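Local coordinates for protein Cwp19 (Clostridioides difficile, PDB 5OQ3) that probably hydrolyses bacterial cell-wall peptidoglycan, this chain being its TIM-barrel glycoside hydrolase region rather than the whole protein, at residues W40-K51 and Y91-Y102; S77-N86 and Y170-V178. All blocks are in the same frame, centred on the assembly; numbering follows the deposited sequence.

Contact 1: residues W40-K51 and Y91-Y102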
loop_
_atom_site.group_PDB
_atom_site.type_symbol
_atom_site.label_atom_id
_atom_site.label_comp_id
_atom_site.label_asym_id
_atom_site.label_seq_id
_atom_site.Cartn_x
_atom_site.Cartn_y
_atom_site.Cartn_z
ATOM N N TRP A 40 -11.502 -5.875 -7.024
ATOM C CA TRP A 40 -12.622 -5.112 -7.573
ATOM C C TRP A 40 -12.069 -4.176 -8.668
ATOM O O TRP A 40 -10.930 -3.684 -8.505
ATOM C CB TRP A 40 -13.279 -4.269 -6.466
ATOM C CG TRP A 40 -14.440 -3.472 -6.961
ATOM C CD1 TRP A 40 -15.720 -3.906 -7.152
ATOM C CD2 TRP A 40 -14.388 -2.131 -7.462
ATOM N NE1 TRP A 40 -16.465 -2.909 -7.696
ATOM C CE2 TRP A 40 -15.675 -1.804 -7.894
ATOM C CE3 TRP A 40 -13.370 -1.153 -7.546
ATOM C CZ2 TRP A 40 -15.987 -0.560 -8.437
ATOM C CZ3 TRP A 40 -13.690 0.088 -8.093
ATOM C CH2 TRP A 40 -14.974 0.358 -8.556
ATOM N N PRO A 41 -12.812 -3.890 -9.739
ATOM C CA PRO A 41 -14.061 -4.571 -10.140
ATOM C C PRO A 41 -13.786 -5.831 -10.925
ATOM O O PRO A 41 -12.792 -5.891 -11.640
ATOM C CB PRO A 41 -14.726 -3.522 -11.043
ATOM C CG PRO A 41 -13.590 -2.814 -11.688
ATOM C CD PRO A 41 -12.476 -2.785 -10.654
ATOM N N LYS A 42 -14.663 -6.828 -10.795
ATOM C CA LYS A 42 -14.526 -8.058 -11.571
ATOM C C LYS A 42 -14.908 -7.776 -13.022
ATOM O O LYS A 42 -14.331 -8.366 -13.938
ATOM C CB LYS A 42 -15.439 -9.127 -10.978
ATOM C CG LYS A 42 -15.265 -10.532 -11.516
ATOM C CD LYS A 42 -16.444 -11.412 -11.099
ATOM C CE LYS A 42 -15.996 -12.728 -10.473
ATOM N NZ LYS A 42 -15.175 -13.567 -11.388
ATOM N N THR A 43 -15.892 -6.895 -13.223
ATOM C CA THR A 43 -16.440 -6.599 -14.557
ATOM C C THR A 43 -15.976 -5.219 -15.037
ATOM O O THR A 43 -15.965 -4.274 -14.248
ATOM C CB THR A 43 -17.988 -6.604 -14.502
ATOM O OG1 THR A 43 -18.447 -7.853 -13.956
ATOM C CG2 THR A 43 -18.598 -6.397 -15.883
ATOM N N LYS A 44 -15.570 -5.125 -16.306
ATOM C CA LYS A 44 -15.224 -3.845 -16.936
ATOM C C LYS A 44 -16.412 -3.370 -17.763
ATOM O O LYS A 44 -17.212 -4.167 -18.179
ATOM C CB LYS A 44 -13.996 -4.022 -17.830
ATOM C CG LYS A 44 -12.747 -4.313 -17.039
ATOM C CD LYS A 44 -11.605 -4.769 -17.931
ATOM C CE LYS A 44 -10.516 -5.397 -17.091
ATOM N NZ LYS A 44 -9.370 -5.910 -17.882
ATOM N N ASN A 45 -16.514 -2.053 -17.963
ATOM C CA ASN A 45 -17.537 -1.456 -18.837
ATOM C C ASN A 45 -18.945 -1.839 -18.476
ATOM O O ASN A 45 -19.740 -2.242 -19.342
ATOM C CB ASN A 45 -17.298 -1.831 -20.299
ATOM C CG ASN A 45 -15.994 -1.343 -20.777
ATOM O OD1 ASN A 45 -15.731 -0.129 -20.732
ATOM N ND2 ASN A 45 -15.140 -2.270 -21.213
ATOM N N ASN A 46 -19.240 -1.689 -17.184
ATOM C CA ASN A 46 -20.593 -1.962 -16.712
ATOM C C ASN A 46 -20.759 -1.330 -15.325
ATOM O O ASN A 46 -20.527 -1.943 -14.293
ATOM C CB ASN A 46 -20.890 -3.470 -16.733
ATOM C CG ASN A 46 -22.338 -3.784 -16.411
ATOM O OD1 ASN A 46 -23.020 -3.031 -15.704
ATOM N ND2 ASN A 46 -22.816 -4.903 -16.927
ATOM N N GLU A 47 -21.174 -0.072 -15.323
ATOM C CA GLU A 47 -21.302 0.686 -14.096
ATOM C C GLU A 47 -22.167 -0.014 -13.047
ATOM O O GLU A 47 -21.769 -0.148 -11.881
ATOM C CB GLU A 47 -21.854 2.073 -14.410
ATOM C CG GLU A 47 -22.219 2.920 -13.210
ATOM C CD GLU A 47 -22.740 4.288 -13.588
ATOM O OE1 GLU A 47 -23.261 4.970 -12.694
ATOM O OE2 GLU A 47 -22.605 4.698 -14.759
ATOM N N ALA A 48 -23.347 -0.453 -13.454
ATOM C CA ALA A 48 -24.272 -1.053 -12.486
ATOM C C ALA A 48 -23.658 -2.309 -11.843
ATOM O O ALA A 48 -23.783 -2.527 -10.641
ATOM C CB ALA A 48 -25.607 -1.399 -13.129
ATOM N N LYS A 49 -22.998 -3.135 -12.655
ATOM C CA LYS A 49 -22.439 -4.357 -12.136
ATOM C C LYS A 49 -21.220 -4.063 -11.231
ATOM O O LYS A 49 -21.004 -4.725 -10.225
ATOM C CB LYS A 49 -22.011 -5.260 -13.260
ATOM C CG LYS A 49 -21.571 -6.612 -12.752
ATOM C CD LYS A 49 -21.915 -7.744 -13.706
ATOM C CE LYS A 49 -21.700 -9.091 -13.038
ATOM N NZ LYS A 49 -22.568 -9.305 -11.836
ATOM N N GLN A 50 -20.445 -3.036 -11.584
ATOM C CA GLN A 50 -19.307 -2.662 -10.766
ATOM C C GLN A 50 -19.797 -2.185 -9.397
ATOM O O GLN A 50 -19.251 -2.557 -8.381
ATOM C CB GLN A 50 -18.459 -1.573 -11.436
ATOM C CG GLN A 50 -17.746 -2.076 -12.693
ATOM C CD GLN A 50 -16.940 -1.029 -13.437
ATOM O OE1 GLN A 50 -17.214 0.176 -13.356
ATOM N NE2 GLN A 50 -15.984 -1.493 -14.244
ATOM N N LYS A 51 -20.851 -1.384 -9.388
ATOM C CA LYS A 51 -21.433 -0.908 -8.134
ATOM C C LYS A 51 -21.912 -2.096 -7.289
ATOM O O LYS A 51 -21.647 -2.142 -6.065
ATOM C CB LYS A 51 -22.585 0.071 -8.397
ATOM C CG LYS A 51 -22.151 1.460 -8.873
ATOM C CD LYS A 51 -23.362 2.339 -9.155
ATOM C CE LYS A 51 -22.927 3.729 -9.528
ATOM N NZ LYS A 51 -24.080 4.545 -9.918
ATOM N N TYR A 91 -8.303 -0.131 -15.474
ATOM C CA TYR A 91 -8.961 -1.313 -14.881
ATOM C C TYR A 91 -10.477 -1.155 -14.776
ATOM O O TYR A 91 -11.155 -2.116 -14.504
ATOM C CB TYR A 91 -8.315 -1.708 -13.543
ATOM C CG TYR A 91 -6.815 -1.951 -13.738
ATOM C CD1 TYR A 91 -6.362 -3.010 -14.534
ATOM C CD2 TYR A 91 -5.863 -1.071 -13.231
ATOM C CE1 TYR A 91 -5.026 -3.182 -14.785
ATOM C CE2 TYR A 91 -4.500 -1.264 -13.448
ATOM C CZ TYR A 91 -4.079 -2.316 -14.236
ATOM O OH TYR A 91 -2.718 -2.501 -14.476
ATOM N N LEU A 92 -11.008 0.039 -15.034
ATOM C CA LEU A 92 -12.456 0.241 -15.091
ATOM C C LEU A 92 -13.071 -0.168 -16.423
ATOM O O LEU A 92 -14.167 -0.730 -16.454
ATOM C CB LEU A 92 -12.794 1.718 -14.805
ATOM C CG LEU A 92 -12.536 2.101 -13.329
ATOM C CD1 LEU A 92 -12.369 3.603 -13.153
ATOM C CD2 LEU A 92 -13.670 1.589 -12.417
ATOM N N THR A 93 -12.394 0.178 -17.510
ATOM C CA THR A 93 -12.924 -0.020 -18.884
ATOM C C THR A 93 -12.125 -0.948 -19.846
ATOM O O THR A 93 -12.629 -1.413 -20.811
ATOM C CB THR A 93 -13.027 1.333 -19.601
ATOM O OG1 THR A 93 -11.702 1.877 -19.727
ATOM C CG2 THR A 93 -13.921 2.269 -18.795
ATOM N N GLY A 94 -10.838 -1.125 -19.460
ATOM C CA GLY A 94 -9.890 -1.842 -20.347
ATOM C C GLY A 94 -8.955 -0.885 -21.069
ATOM O O GLY A 94 -8.021 -1.336 -21.705
ATOM N N THR A 95 -9.224 0.422 -21.018
ATOM C CA THR A 95 -8.445 1.440 -21.747
ATOM C C THR A 95 -8.011 2.606 -20.851
ATOM O O THR A 95 -8.878 3.288 -20.278
ATOM C CB THR A 95 -9.295 1.995 -22.929
ATOM O OG1 THR A 95 -9.700 0.906 -23.758
ATOM C CG2 THR A 95 -8.518 3.012 -23.755
ATOM N N GLN A 96 -6.689 2.855 -20.735
ATOM C CA GLN A 96 -6.234 3.948 -19.882
ATOM C C GLN A 96 -6.712 5.268 -20.462
ATOM O O GLN A 96 -6.636 5.499 -21.664
ATOM C CB GLN A 96 -4.704 3.990 -19.650
ATOM C CG GLN A 96 -4.328 4.918 -18.469
ATOM C CD GLN A 96 -2.840 5.002 -18.232
ATOM O OE1 GLN A 96 -2.121 5.577 -19.030
ATOM N NE2 GLN A 96 -2.370 4.432 -17.123
ATOM N N GLY A 97 -7.233 6.112 -19.589
ATOM C CA GLY A 97 -7.683 7.423 -19.960
ATOM C C GLY A 97 -9.143 7.491 -20.338
ATOM O O GLY A 97 -9.678 8.586 -20.476
ATOM N N LYS A 98 -9.793 6.343 -20.503
ATOM C CA LYS A 98 -11.201 6.306 -20.944
ATOM C C LYS A 98 -12.151 6.597 -19.786
ATOM O O LYS A 98 -12.126 5.892 -18.778
ATOM C CB LYS A 98 -11.545 4.957 -21.565
ATOM C CG LYS A 98 -12.991 4.900 -22.068
ATOM C CD LYS A 98 -13.285 3.668 -22.929
ATOM C CE LYS A 98 -14.772 3.649 -23.320
ATOM N NZ LYS A 98 -15.057 2.622 -24.336
ATOM N N ASP A 99 -13.020 7.598 -19.960
ATOM C CA ASP A 99 -14.005 7.958 -18.950
ATOM C C ASP A 99 -14.992 6.802 -18.843
ATOM O O ASP A 99 -15.601 6.420 -19.833
ATOM C CB ASP A 99 -14.726 9.255 -19.367
ATOM C CG ASP A 99 -15.598 9.834 -18.275
ATOM O OD1 ASP A 99 -16.213 9.085 -17.522
ATOM O OD2 ASP A 99 -15.679 11.073 -18.186
ATOM N N PRO A 100 -15.174 6.246 -17.636
ATOM C CA PRO A 100 -16.102 5.137 -17.485
ATOM C C PRO A 100 -17.579 5.558 -17.415
ATOM O O PRO A 100 -18.447 4.708 -17.257
ATOM C CB PRO A 100 -15.667 4.477 -16.183
ATOM C CG PRO A 100 -14.954 5.527 -15.426
ATOM C CD PRO A 100 -14.497 6.581 -16.370
ATOM N N GLY A 101 -17.858 6.859 -17.529
ATOM C CA GLY A 101 -19.239 7.340 -17.547
ATOM C C GLY A 101 -19.787 7.657 -16.168
ATOM O O GLY A 101 -20.895 8.157 -16.054
ATOM N N TYR A 102 -18.981 7.426 -15.126
ATOM C CA TYR A 102 -19.318 7.830 -13.771
ATOM C C TYR A 102 -18.020 7.917 -13.006
ATOM O O TYR A 102 -17.006 7.375 -13.425
ATOM C CB TYR A 102 -20.242 6.794 -13.117
ATOM C CG TYR A 102 -19.644 5.502 -12.665
ATOM C CD1 TYR A 102 -19.129 4.599 -13.573
ATOM C CD2 TYR A 102 -19.627 5.156 -11.305
ATOM C CE1 TYR A 102 -18.564 3.395 -13.149
ATOM C CE2 TYR A 102 -19.115 3.935 -10.882
ATOM C CZ TYR A 102 -18.555 3.074 -11.794
ATOM O OH TYR A 102 -18.002 1.881 -11.343
#

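Contact 2: residues S77-N86 and Y170-V178. With EDO (1,2-ethanediol), chain C.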
loop_
_atom_site.group_PDB
_atom_site.type_symbol
_atom_site.label_atom_id
_atom_site.label_comp_id
_atom_site.label_asym_id
_atom_site.label_seq_id
_atom_site.Cartn_x
_atom_site.Cartn_y
_atom_site.Cartn_z
ATOM N N SER A 77 -0.262 4.917 -11.855
ATOM C CA SER A 77 -0.201 6.361 -12.235
ATOM C C SER A 77 -1.512 6.846 -12.887
ATOM O O SER A 77 -1.501 7.590 -13.867
ATOM C CB SER A 77 0.981 6.660 -13.173
ATOM O OG SER A 77 1.060 8.056 -13.438
ATOM N N ASP A 78 -2.616 6.450 -12.278
ATOM C CA ASP A 78 -3.946 6.579 -12.854
ATOM C C ASP A 78 -4.910 6.815 -11.708
ATOM O O ASP A 78 -4.494 6.995 -10.544
ATOM C CB ASP A 78 -4.269 5.360 -13.703
ATOM C CG ASP A 78 -4.265 4.064 -12.886
ATOM O OD1 ASP A 78 -3.937 4.109 -11.657
ATOM O OD2 ASP A 78 -4.602 3.005 -13.482
ATOM N N ALA A 79 -6.205 6.844 -12.024
ATOM C CA ALA A 79 -7.186 7.271 -11.032
ATOM C C ALA A 79 -8.485 6.507 -11.226
ATOM O O ALA A 79 -9.013 6.438 -12.342
ATOM C CB ALA A 79 -7.435 8.778 -11.146
ATOM N N LEU A 80 -9.018 6.002 -10.112
ATOM C CA LEU A 80 -10.400 5.538 -10.096
ATOM C C LEU A 80 -11.303 6.641 -9.530
ATOM O O LEU A 80 -12.182 6.390 -8.718
ATOM C CB LEU A 80 -10.532 4.216 -9.320
ATOM C CG LEU A 80 -9.983 3.003 -10.095
ATOM C CD1 LEU A 80 -8.490 2.801 -9.968
ATOM C CD2 LEU A 80 -10.691 1.716 -9.757
ATOM N N TYR A 81 -11.054 7.877 -9.975
ATOM C CA TYR A 81 -11.776 9.064 -9.510
ATOM C C TYR A 81 -11.572 10.137 -10.575
ATOM O O TYR A 81 -10.626 10.049 -11.376
ATOM C CB TYR A 81 -11.261 9.577 -8.170
ATOM C CG TYR A 81 -9.755 9.811 -8.089
ATOM C CD1 TYR A 81 -8.877 8.776 -7.771
ATOM C CD2 TYR A 81 -9.198 11.055 -8.354
ATOM C CE1 TYR A 81 -7.511 8.991 -7.689
ATOM C CE2 TYR A 81 -7.841 11.278 -8.280
ATOM C CZ TYR A 81 -6.995 10.244 -7.964
ATOM O OH TYR A 81 -5.635 10.462 -7.884
ATOM N N LYS A 82 -12.427 11.147 -10.547
ATOM C CA LYS A 82 -12.350 12.291 -11.443
ATOM C C LYS A 82 -11.165 13.164 -11.021
ATOM O O LYS A 82 -11.041 13.565 -9.852
ATOM C CB LYS A 82 -13.647 13.070 -11.401
ATOM C CG LYS A 82 -13.731 14.175 -12.421
ATOM C CD LYS A 82 -15.178 14.636 -12.562
ATOM C CE LYS A 82 -15.328 15.603 -13.709
ATOM N NZ LYS A 82 -16.657 16.260 -13.523
ATOM N N SER A 83 -10.271 13.440 -11.971
ATOM C CA SER A 83 -8.992 14.108 -11.706
ATOM C C SER A 83 -8.688 15.086 -12.839
ATOM O O SER A 83 -8.985 14.796 -13.994
ATOM C CB SER A 83 -7.871 13.074 -11.648
ATOM O OG SER A 83 -6.619 13.680 -11.395
ATOM N N ASN A 84 -8.049 16.195 -12.496
ATOM C CA ASN A 84 -7.485 17.133 -13.461
ATOM C C ASN A 84 -5.948 16.929 -13.593
ATOM O O ASN A 84 -5.261 17.747 -14.186
ATOM C CB ASN A 84 -7.794 18.585 -13.019
ATOM C CG ASN A 84 -9.276 18.924 -13.053
ATOM O OD1 ASN A 84 -10.034 18.419 -13.894
ATOM N ND2 ASN A 84 -9.692 19.827 -12.166
ATOM N N ILE A 85 -5.417 15.847 -13.017
ATOM C CA ILE A 85 -3.969 15.563 -12.987
ATOM C C ILE A 85 -3.654 14.195 -13.629
ATOM O O ILE A 85 -2.721 14.077 -14.424
ATOM C CB ILE A 85 -3.430 15.579 -11.523
ATOM C CG1 ILE A 85 -3.765 16.913 -10.821
ATOM C CG2 ILE A 85 -1.920 15.302 -11.492
ATOM C CD1 ILE A 85 -3.501 16.882 -9.326
ATOM N N ASN A 86 -4.386 13.155 -13.244
ATOM C CA ASN A 86 -4.053 11.786 -13.579
ATOM C C ASN A 86 -5.159 11.174 -14.405
ATOM O O ASN A 86 -6.321 11.528 -14.262
ATOM C CB ASN A 86 -3.811 10.979 -12.284
ATOM C CG ASN A 86 -2.546 11.411 -11.594
ATOM O OD1 ASN A 86 -1.474 11.176 -12.101
ATOM N ND2 ASN A 86 -2.680 12.089 -10.456
ATOM N N TYR A 170 4.567 16.555 -7.538
ATOM C CA TYR A 170 3.454 16.004 -8.309
ATOM C C TYR A 170 2.700 14.915 -7.521
ATOM O O TYR A 170 1.480 14.857 -7.570
ATOM C CB TYR A 170 3.993 15.453 -9.646
ATOM C CG TYR A 170 3.245 14.267 -10.230
ATOM C CD1 TYR A 170 1.975 14.404 -10.754
ATOM C CD2 TYR A 170 3.806 12.992 -10.237
ATOM C CE1 TYR A 170 1.274 13.326 -11.281
ATOM C CE2 TYR A 170 3.135 11.899 -10.760
ATOM C CZ TYR A 170 1.864 12.066 -11.261
ATOM O OH TYR A 170 1.170 10.972 -11.732
ATOM N N ILE A 171 3.429 14.045 -6.851
ATOM C CA ILE A 171 2.772 13.029 -6.021
ATOM C C ILE A 171 1.983 13.672 -4.880
ATOM O O ILE A 171 0.807 13.328 -4.658
ATOM C CB ILE A 171 3.750 11.965 -5.572
ATOM C CG1 ILE A 171 4.294 11.189 -6.775
ATOM C CG2 ILE A 171 3.096 11.016 -4.556
ATOM C CD1 ILE A 171 5.569 10.435 -6.485
ATOM N N VAL A 172 2.602 14.636 -4.199
ATOM C CA VAL A 172 1.882 15.370 -3.155
ATOM C C VAL A 172 0.589 15.991 -3.697
ATOM O O VAL A 172 -0.472 15.895 -3.085
ATOM C CB VAL A 172 2.770 16.417 -2.513
ATOM C CG1 VAL A 172 2.011 17.360 -1.606
ATOM C CG2 VAL A 172 3.907 15.730 -1.743
ATOM N N ASP A 173 0.717 16.665 -4.839
ATOM C CA ASP A 173 -0.439 17.326 -5.414
ATOM C C ASP A 173 -1.511 16.338 -5.845
ATOM O O ASP A 173 -2.693 16.632 -5.772
ATOM C CB ASP A 173 0.022 18.198 -6.610
ATOM C CG ASP A 173 0.857 19.419 -6.189
ATOM O OD1 ASP A 173 0.880 19.776 -4.968
ATOM O OD2 ASP A 173 1.531 20.017 -7.078
ATOM N N SER A 174 -1.084 15.171 -6.331
ATOM C CA SER A 174 -2.029 14.131 -6.746
ATOM C C SER A 174 -2.848 13.623 -5.543
ATOM O O SER A 174 -4.068 13.454 -5.649
ATOM C CB SER A 174 -1.274 12.959 -7.374
ATOM O OG SER A 174 -0.672 13.238 -8.636
ATOM N N ILE A 175 -2.187 13.450 -4.415
ATOM C CA ILE A 175 -2.900 13.053 -3.211
ATOM C C ILE A 175 -3.768 14.166 -2.642
ATOM O O ILE A 175 -4.914 13.916 -2.223
ATOM C CB ILE A 175 -1.891 12.507 -2.213
ATOM C CG1 ILE A 175 -1.340 11.221 -2.826
ATOM C CG2 ILE A 175 -2.560 12.259 -0.871
ATOM C CD1 ILE A 175 -0.047 10.841 -2.205
ATOM N N ALA A 176 -3.243 15.389 -2.690
ATOM C CA ALA A 176 -3.977 16.538 -2.142
ATOM C C ALA A 176 -5.318 16.714 -2.854
ATOM O O ALA A 176 -6.288 17.127 -2.217
ATOM C CB ALA A 176 -3.167 17.781 -2.227
ATOM N N GLU A 177 -5.350 16.434 -4.158
ATOM C CA GLU A 177 -6.606 16.555 -4.906
ATOM C C GLU A 177 -7.688 15.641 -4.300
ATOM O O GLU A 177 -8.851 16.005 -4.155
ATOM C CB GLU A 177 -6.379 16.183 -6.389
ATOM C CG GLU A 177 -7.605 16.249 -7.297
ATOM C CD GLU A 177 -7.296 15.833 -8.729
ATOM O OE1 GLU A 177 -6.713 14.732 -8.974
ATOM O OE2 GLU A 177 -7.669 16.582 -9.626
ATOM N N VAL A 178 -7.274 14.425 -3.987
ATOM C CA VAL A 178 -8.202 13.450 -3.439
ATOM C C VAL A 178 -8.630 13.844 -2.005
ATOM O O VAL A 178 -9.812 13.783 -1.670
ATOM C CB VAL A 178 -7.602 12.058 -3.458
ATOM C CG1 VAL A 178 -8.503 11.052 -2.760
ATOM C CG2 VAL A 178 -7.332 11.616 -4.874
HETATM C C1 EDO C . -9.350 11.137 -14.681
HETATM O O1 EDO C . -9.372 10.126 -13.712
HETATM C C2 EDO C . -10.549 11.959 -14.559
HETATM O O2 EDO C . -10.260 13.319 -14.372
HETATM O O HOH W 1 -4.819 12.908 -8.243
#

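Contact 1: residues W40-K51 and Y91-Y102
Both ends of the Q50 amide are used against 91-102. Its NE2 donates to L92 O over 3.0 Å, the acceptor lying close to the amide plane, and its OE1 accepts a hydrogen bond from Y102 OH (2.8 Å). The other NE2 hydrogen runs back to T43 O in a straighter bond (163°), so three bonds fix the rotation of this buried amide. L92 O is shared: N45 N reaches it too, and K44 CA, 3.3 Å from L92 O, turns a C-H toward it. One residue along, N45 ND2 meets T93 O at 2.7 Å, in a bent bond (138°).

E47 lies flat over one face of the Y102 ring. With CG anti to the backbone N (chi1 172°) and the chain extended, its CG sits 3.5 Å from the centroid of the Y102 ring and the carboxylate stacks nearly parallel to the ring. K51 NZ holds that carboxylate by a salt bridge to E47 OE1, on the anti lone pair.

Further out, N46 OD1 caps the start of the helix by accepting from K49 N. W40 NE1 donates to Q50 O at 2.9 Å; P41 CB covers a face of the indole, and Y102 OH comes to its edge. Y54 meets W40 edge-to-face, while P104 and L108 of helix 104-114 add to its apolar surroundings. The whole joins two beta-alpha loops of a TIM barrel: the one leading from strand 27-32 into helix 47-63, and the one between strand 68-74 and helix 104-114.

Contact 2: residues S77-N86 and Y170-V178
N86 and Y81, in the loop that follows the second strand of the TIM barrel, close against helix 165-181. The tight part is buried. Y170 OH donates to N86 OD1 (2.7 Å) in the plane of the amide carbonyl, and N86 ND2 donates to S174 OG within the amide plane. R74 also donates to Y170 OH. Further along the helix, at V178, the Y81 ring is sandwiched, with A79 CB over the centre of one face and V178 CG2, 3.4 Å from Y81 CZ, nearer the rim of the other.

The outer side is closed by I85 and the E177 carboxylate. I85 lays CG2 along the edge of the Y170 ring, 3.8 Å from Y170 CE1. E177, CG anti to its N (chi1 179°), takes S83 OG (2.6 Å to E177 OE1) and N84 N (2.9 Å to E177 OE2), each on a syn lone pair. Looser is the exposed N84 side chain, its CB 3.9 Å from E177 OE2; at this loop an ethanediol, probably from the crystallisation liquor, donates from O1 to Y81 O (2.7 Å). Between helix and loop one water accepts from Y81 OH and N86 ND2 and donates to S174 O and E177 OE1.

Both contacts are partly buried, contact 1 being the more superficial: its centre lies about 22 Å from that of the chain against 16 Å for contact 2, and it has four exposed residues against one. Both draw on the long connection after strand 68-74: its earlier part turns to helix 165-181, its later part to the start of helix 47-63. The chemistry differs accordingly. Contact 1 rests largely on backbone carbonyls at its loop side, plus a carboxylate stacked on a ring; contact 2 relies more on side chain to side chain bonds and a bridging water. They meet through L80, whose CD2 is 3.8 Å from W40 CZ3 and whose CG packs on L92 CD1.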